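Long-range contact in hydrogen peroxide-inducible genes activator (Corynebacterium glutamicum, PDB 6G1D), which probably senses hydrogen peroxide as a LysR-family transcription factor and controls peroxide-inducible genes: residues Q14-F27 with L34-L48. The protein carries 1 engineered substitution. Residues are numbered along the deposited sequence; the frame is centred on the assembly and turned at random.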
loop_
_atom_site.group_PDB
_atom_site.type_symbol
_atom_site.label_atom_id
_atom_site.label_comp_id
_atom_site.label_asym_id
_atom_site.label_seq_id
_atom_site.Cartn_x
_atom_site.Cartn_y
_atom_site.Cartn_z
ATOM N N GLN B 14 -39.095 10.636 -6.082
ATOM C CA GLN B 14 -39.050 11.193 -4.741
ATOM C C GLN B 14 -37.710 10.993 -4.096
ATOM O O GLN B 14 -37.202 11.884 -3.427
ATOM C CB GLN B 14 -40.164 10.567 -3.879
ATOM C CG GLN B 14 -41.554 11.119 -4.240
ATOM C CD GLN B 14 -42.694 10.240 -3.770
ATOM O OE1 GLN B 14 -42.508 9.137 -3.223
ATOM N NE2 GLN B 14 -43.895 10.764 -3.943
ATOM N N LEU B 15 -37.123 9.815 -4.286
ATOM C CA LEU B 15 -35.799 9.539 -3.757
ATOM C C LEU B 15 -34.753 10.436 -4.388
ATOM O O LEU B 15 -33.857 10.905 -3.668
ATOM C CB LEU B 15 -35.440 8.065 -3.910
ATOM C CG LEU B 15 -36.293 7.089 -3.051
ATOM C CD1 LEU B 15 -35.817 5.662 -3.307
ATOM C CD2 LEU B 15 -36.204 7.415 -1.588
ATOM N N ARG B 16 -34.842 10.679 -5.708
ATOM C CA ARG B 16 -33.899 11.597 -6.374
ATOM C C ARG B 16 -34.000 12.981 -5.753
ATOM O O ARG B 16 -32.988 13.604 -5.440
ATOM C CB ARG B 16 -34.129 11.676 -7.887
ATOM C CG ARG B 16 -33.649 10.397 -8.587
ATOM C CD ARG B 16 -33.499 10.391 -10.095
ATOM N NE ARG B 16 -34.716 9.973 -10.797
ATOM C CZ ARG B 16 -35.039 8.737 -11.216
ATOM N NH1 ARG B 16 -34.236 7.663 -11.065
ATOM N NH2 ARG B 16 -36.202 8.580 -11.864
ATOM N N THR B 17 -35.214 13.461 -5.522
ATOM C CA THR B 17 -35.390 14.739 -4.852
ATOM C C THR B 17 -34.714 14.787 -3.497
ATOM O O THR B 17 -34.005 15.737 -3.190
ATOM C CB THR B 17 -36.888 15.122 -4.723
ATOM O OG1 THR B 17 -37.372 15.528 -5.979
ATOM C CG2 THR B 17 -37.102 16.271 -3.747
ATOM N N PHE B 18 -34.953 13.776 -2.680
ATOM C CA PHE B 18 -34.330 13.727 -1.343
ATOM C C PHE B 18 -32.798 13.754 -1.423
ATOM O O PHE B 18 -32.143 14.516 -0.730
ATOM C CB PHE B 18 -34.815 12.453 -0.615
ATOM C CG PHE B 18 -34.077 12.112 0.634
ATOM C CD1 PHE B 18 -33.755 13.087 1.580
ATOM C CD2 PHE B 18 -33.726 10.786 0.903
ATOM C CE1 PHE B 18 -33.099 12.741 2.743
ATOM C CE2 PHE B 18 -33.046 10.463 2.050
ATOM C CZ PHE B 18 -32.743 11.445 2.957
ATOM N N VAL B 19 -32.244 12.899 -2.254
ATOM C CA VAL B 19 -30.789 12.736 -2.339
ATOM C C VAL B 19 -30.158 14.046 -2.866
ATOM O O VAL B 19 -29.158 14.513 -2.328
ATOM C CB VAL B 19 -30.451 11.509 -3.208
ATOM C CG1 VAL B 19 -29.010 11.498 -3.656
ATOM C CG2 VAL B 19 -30.794 10.224 -2.457
ATOM N N THR B 20 -30.796 14.576 -3.882
ATOM C CA THR B 20 -30.332 15.843 -4.446
ATOM C C THR B 20 -30.272 17.139 -3.472
ATOM O O THR B 20 -29.328 17.929 -3.192
ATOM C CB THR B 20 -31.174 16.183 -5.666
ATOM O OG1 THR B 20 -30.977 15.182 -6.654
ATOM C CG2 THR B 20 -30.753 17.484 -6.226
ATOM N N ILE B 21 -31.359 17.163 -2.721
ATOM C CA ILE B 21 -31.427 18.199 -1.675
ATOM C C ILE B 21 -30.351 17.967 -0.610
ATOM O O ILE B 21 -29.684 18.917 -0.163
ATOM C CB ILE B 21 -32.823 18.309 -0.993
ATOM C CG1 ILE B 21 -33.898 18.749 -1.979
ATOM C CG2 ILE B 21 -32.777 19.379 0.116
ATOM C CD1 ILE B 21 -35.304 18.478 -1.511
ATOM N N ALA B 22 -30.189 16.719 -0.199
ATOM C CA ALA B 22 -29.178 16.353 0.832
ATOM C C ALA B 22 -27.762 16.722 0.398
ATOM O O ALA B 22 -26.973 17.182 1.215
ATOM C CB ALA B 22 -29.235 14.870 1.169
ATOM N N GLU B 23 -27.452 16.433 -0.865
ATOM C CA GLU B 23 -26.195 16.794 -1.534
ATOM C C GLU B 23 -25.953 18.292 -1.893
ATOM O O GLU B 23 -24.849 18.786 -1.721
ATOM C CB GLU B 23 -25.932 15.855 -2.714
ATOM C CG GLU B 23 -25.648 14.433 -2.249
ATOM C CD GLU B 23 -25.683 13.391 -3.351
ATOM O OE1 GLU B 23 -25.950 13.739 -4.518
ATOM O OE2 GLU B 23 -25.447 12.208 -3.044
ATOM N N CYS B 24 -26.973 18.995 -2.393
ATOM C CA CYS B 24 -26.883 20.432 -2.757
ATOM C C CYS B 24 -26.980 21.407 -1.595
ATOM O O CYS B 24 -26.431 22.510 -1.681
ATOM C CB CYS B 24 -27.966 20.803 -3.786
ATOM S SG CYS B 24 -27.775 19.948 -5.349
ATOM N N LYS B 25 -27.718 21.024 -0.550
ATOM C CA LYS B 25 -27.953 21.861 0.646
ATOM C C LYS B 25 -28.660 23.215 0.340
ATOM O O LYS B 25 -28.615 24.173 1.132
ATOM C CB LYS B 25 -26.628 22.119 1.401
ATOM C CG LYS B 25 -25.828 20.867 1.751
ATOM C CD LYS B 25 -26.487 20.060 2.864
ATOM C CE LYS B 25 -26.085 20.590 4.239
ATOM N NZ LYS B 25 -24.631 20.422 4.557
ATOM N N HIS B 26 -29.373 23.242 -0.781
ATOM C CA HIS B 26 -30.130 24.413 -1.227
ATOM C C HIS B 26 -31.246 23.906 -2.113
ATOM O O HIS B 26 -30.981 23.113 -3.025
ATOM C CB HIS B 26 -29.253 25.426 -1.972
ATOM C CG HIS B 26 -28.327 26.189 -1.085
ATOM N ND1 HIS B 26 -27.020 25.799 -0.884
ATOM C CD2 HIS B 26 -28.519 27.284 -0.316
ATOM C CE1 HIS B 26 -26.442 26.631 -0.038
ATOM N NE2 HIS B 26 -27.332 27.536 0.326
ATOM N N PHE B 27 -32.481 24.340 -1.839
ATOM C CA PHE B 27 -33.650 23.913 -2.624
ATOM C C PHE B 27 -33.557 24.374 -4.061
ATOM O O PHE B 27 -33.822 23.601 -4.963
ATOM C CB PHE B 27 -34.961 24.439 -1.987
ATOM C CG PHE B 27 -35.546 23.532 -0.922
ATOM C CD1 PHE B 27 -36.580 22.656 -1.244
ATOM C CD2 PHE B 27 -35.108 23.580 0.400
ATOM C CE1 PHE B 27 -37.150 21.837 -0.286
ATOM C CE2 PHE B 27 -35.651 22.748 1.361
ATOM C CZ PHE B 27 -36.678 21.869 1.023
ATOM N N LEU B 34 -32.409 19.069 -11.020
ATOM C CA LEU B 34 -33.426 18.109 -11.478
ATOM C C LEU B 34 -34.325 18.638 -12.575
ATOM O O LEU B 34 -35.236 17.929 -13.011
ATOM C CB LEU B 34 -34.288 17.665 -10.261
ATOM C CG LEU B 34 -33.461 16.904 -9.163
ATOM C CD1 LEU B 34 -34.237 16.751 -7.882
ATOM C CD2 LEU B 34 -33.019 15.543 -9.712
ATOM N N SER B 35 -34.075 19.863 -13.049
ATOM C CA SER B 35 -34.894 20.508 -14.084
ATOM C C SER B 35 -36.380 20.587 -13.709
ATOM O O SER B 35 -37.245 20.318 -14.528
ATOM C CB SER B 35 -34.710 19.815 -15.438
ATOM O OG SER B 35 -33.344 19.728 -15.773
ATOM N N ILE B 36 -36.660 20.952 -12.463
ATOM C CA ILE B 36 -38.031 21.169 -12.001
ATOM C C ILE B 36 -38.097 22.464 -11.235
ATOM O O ILE B 36 -37.077 23.010 -10.833
ATOM C CB ILE B 36 -38.539 20.004 -11.106
ATOM C CG1 ILE B 36 -37.658 19.844 -9.842
ATOM C CG2 ILE B 36 -38.615 18.719 -11.921
ATOM C CD1 ILE B 36 -38.042 18.622 -9.007
ATOM N N SER B 37 -39.311 22.934 -11.007
ATOM C CA SER B 37 -39.537 24.134 -10.205
ATOM C C SER B 37 -39.348 23.838 -8.720
ATOM O O SER B 37 -39.425 22.689 -8.295
ATOM C CB SER B 37 -40.971 24.626 -10.439
ATOM O OG SER B 37 -41.899 23.703 -9.862
ATOM N N GLN B 38 -39.099 24.883 -7.936
ATOM C CA GLN B 38 -38.997 24.782 -6.490
ATOM C C GLN B 38 -40.292 24.281 -5.816
ATOM O O GLN B 38 -40.203 23.458 -4.909
ATOM C CB GLN B 38 -38.561 26.100 -5.862
ATOM C CG GLN B 38 -37.072 26.408 -5.977
ATOM C CD GLN B 38 -36.588 27.248 -4.792
ATOM O OE1 GLN B 38 -36.892 26.935 -3.633
ATOM N NE2 GLN B 38 -35.788 28.283 -5.069
ATOM N N PRO B 39 -41.476 24.765 -6.251
ATOM C CA PRO B 39 -42.707 24.127 -5.764
ATOM C C PRO B 39 -42.795 22.612 -6.044
ATOM O O PRO B 39 -43.181 21.864 -5.140
ATOM C CB PRO B 39 -43.833 24.894 -6.503
ATOM C CG PRO B 39 -43.244 26.236 -6.825
ATOM C CD PRO B 39 -41.747 26.044 -6.936
ATOM N N SER B 40 -42.418 22.164 -7.247
ATOM C CA SER B 40 -42.422 20.716 -7.577
ATOM C C SER B 40 -41.484 19.908 -6.696
ATOM O O SER B 40 -41.825 18.802 -6.237
ATOM C CB SER B 40 -42.053 20.468 -9.045
ATOM O OG SER B 40 -43.131 20.865 -9.889
ATOM N N LEU B 41 -40.298 20.458 -6.467
ATOM C CA LEU B 41 -39.308 19.848 -5.578
ATOM C C LEU B 41 -39.879 19.703 -4.180
ATOM O O LEU B 41 -39.781 18.635 -3.600
ATOM C CB LEU B 41 -38.045 20.697 -5.525
ATOM C CG LEU B 41 -36.871 20.067 -4.757
ATOM C CD1 LEU B 41 -36.059 19.085 -5.590
ATOM C CD2 LEU B 41 -36.023 21.203 -4.169
ATOM N N SER B 42 -40.429 20.782 -3.624
ATOM C CA SER B 42 -40.978 20.739 -2.261
ATOM C C SER B 42 -42.170 19.765 -2.143
ATOM O O SER B 42 -42.266 19.076 -1.153
ATOM C CB SER B 42 -41.357 22.146 -1.785
ATOM O OG SER B 42 -42.529 22.573 -2.417
ATOM N N GLN B 43 -43.025 19.701 -3.158
ATOM C CA GLN B 43 -44.139 18.735 -3.217
ATOM C C GLN B 43 -43.656 17.285 -3.187
ATOM O O GLN B 43 -44.213 16.476 -2.484
ATOM C CB GLN B 43 -45.004 18.914 -4.484
ATOM C CG GLN B 43 -46.232 17.961 -4.484
ATOM C CD GLN B 43 -46.457 17.072 -5.743
ATOM O OE1 GLN B 43 -46.896 17.582 -6.787
ATOM N NE2 GLN B 43 -46.224 15.723 -5.609
ATOM N N ALA B 44 -42.625 16.971 -3.955
ATOM C CA ALA B 44 -42.020 15.639 -3.968
ATOM C C ALA B 44 -41.419 15.296 -2.608
ATOM O O ALA B 44 -41.604 14.186 -2.102
ATOM C CB ALA B 44 -40.951 15.534 -5.057
ATOM N N LEU B 45 -40.696 16.241 -2.010
ATOM C CA LEU B 45 -40.092 15.992 -0.706
ATOM C C LEU B 45 -41.169 15.802 0.360
ATOM O O LEU B 45 -41.062 14.891 1.157
ATOM C CB LEU B 45 -39.179 17.134 -0.292
ATOM C CG LEU B 45 -38.562 17.022 1.117
ATOM C CD1 LEU B 45 -37.650 15.816 1.218
ATOM C CD2 LEU B 45 -37.906 18.328 1.542
ATOM N N VAL B 46 -42.182 16.661 0.389
ATOM C CA VAL B 46 -43.267 16.587 1.391
ATOM C C VAL B 46 -44.092 15.304 1.200
ATOM O O VAL B 46 -44.509 14.704 2.161
ATOM C CB VAL B 46 -44.165 17.878 1.376
ATOM C CG1 VAL B 46 -45.466 17.714 2.154
ATOM C CG2 VAL B 46 -43.371 19.074 1.893
ATOM N N ALA B 47 -44.296 14.870 -0.032
ATOM C CA ALA B 47 -44.964 13.586 -0.307
ATOM C C ALA B 47 -44.158 12.428 0.276
ATOM O O ALA B 47 -44.726 11.513 0.876
ATOM C CB ALA B 47 -45.185 13.384 -1.805
ATOM N N LEU B 48 -42.835 12.476 0.111
ATOM C CA LEU B 48 -41.954 11.477 0.693
ATOM C C LEU B 48 -42.026 11.498 2.231
ATOM O O LEU B 48 -42.196 10.465 2.862
ATOM C CB LEU B 48 -40.515 11.682 0.206
ATOM C CG LEU B 48 -39.472 10.667 0.673
ATOM C CD1 LEU B 48 -39.799 9.248 0.262
ATOM C CD2 LEU B 48 -38.117 11.058 0.098
#
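Helices 14-24 and 38-48 pack with their axes 8.7 Å apart and their directions 106° apart, nearly at right angles; the CA atoms come nearest at Gln14 and Ala44, 5.4 Å apart. Thr17 and Ala44 face each other here, and their short side chains permit the close approach: Thr17 OG1 lies against both Ala44 CB and Leu41 CD1. The methyl of Thr17, set anti to the backbone N, packs with CG2 3.5 Å from Leu41 CD1. The other branch of Leu41, CD2, meets Ile21 CD1 end-on and lies obliquely 3.3 Å from Phe27 CD1. Leu45 CD2 reaches Phe27 CZ at 3.8 Å, so the broad ring spans two leucines one helical turn apart. Toward the C-terminal end of 38-48, Leu48 CD2 packs on Phe18 CB, and the extended Gln14 chain passes across the helix, CG against Ala44 O and NE2 at Ala47 CB, its OE1 hydrogen-bonded to Tyr8. Leu34 meets Thr20 tip to tip. Ile57 packs on Ile21 and Leu45, and Val64 on Ile21 and Phe27. Helices 27-33 and 38-52 form the helix-turn-helix proper, with 12-24 packed against them, in the winged DNA-binding domain of LysR-type regulators, where 38-52 would be the recognition helix.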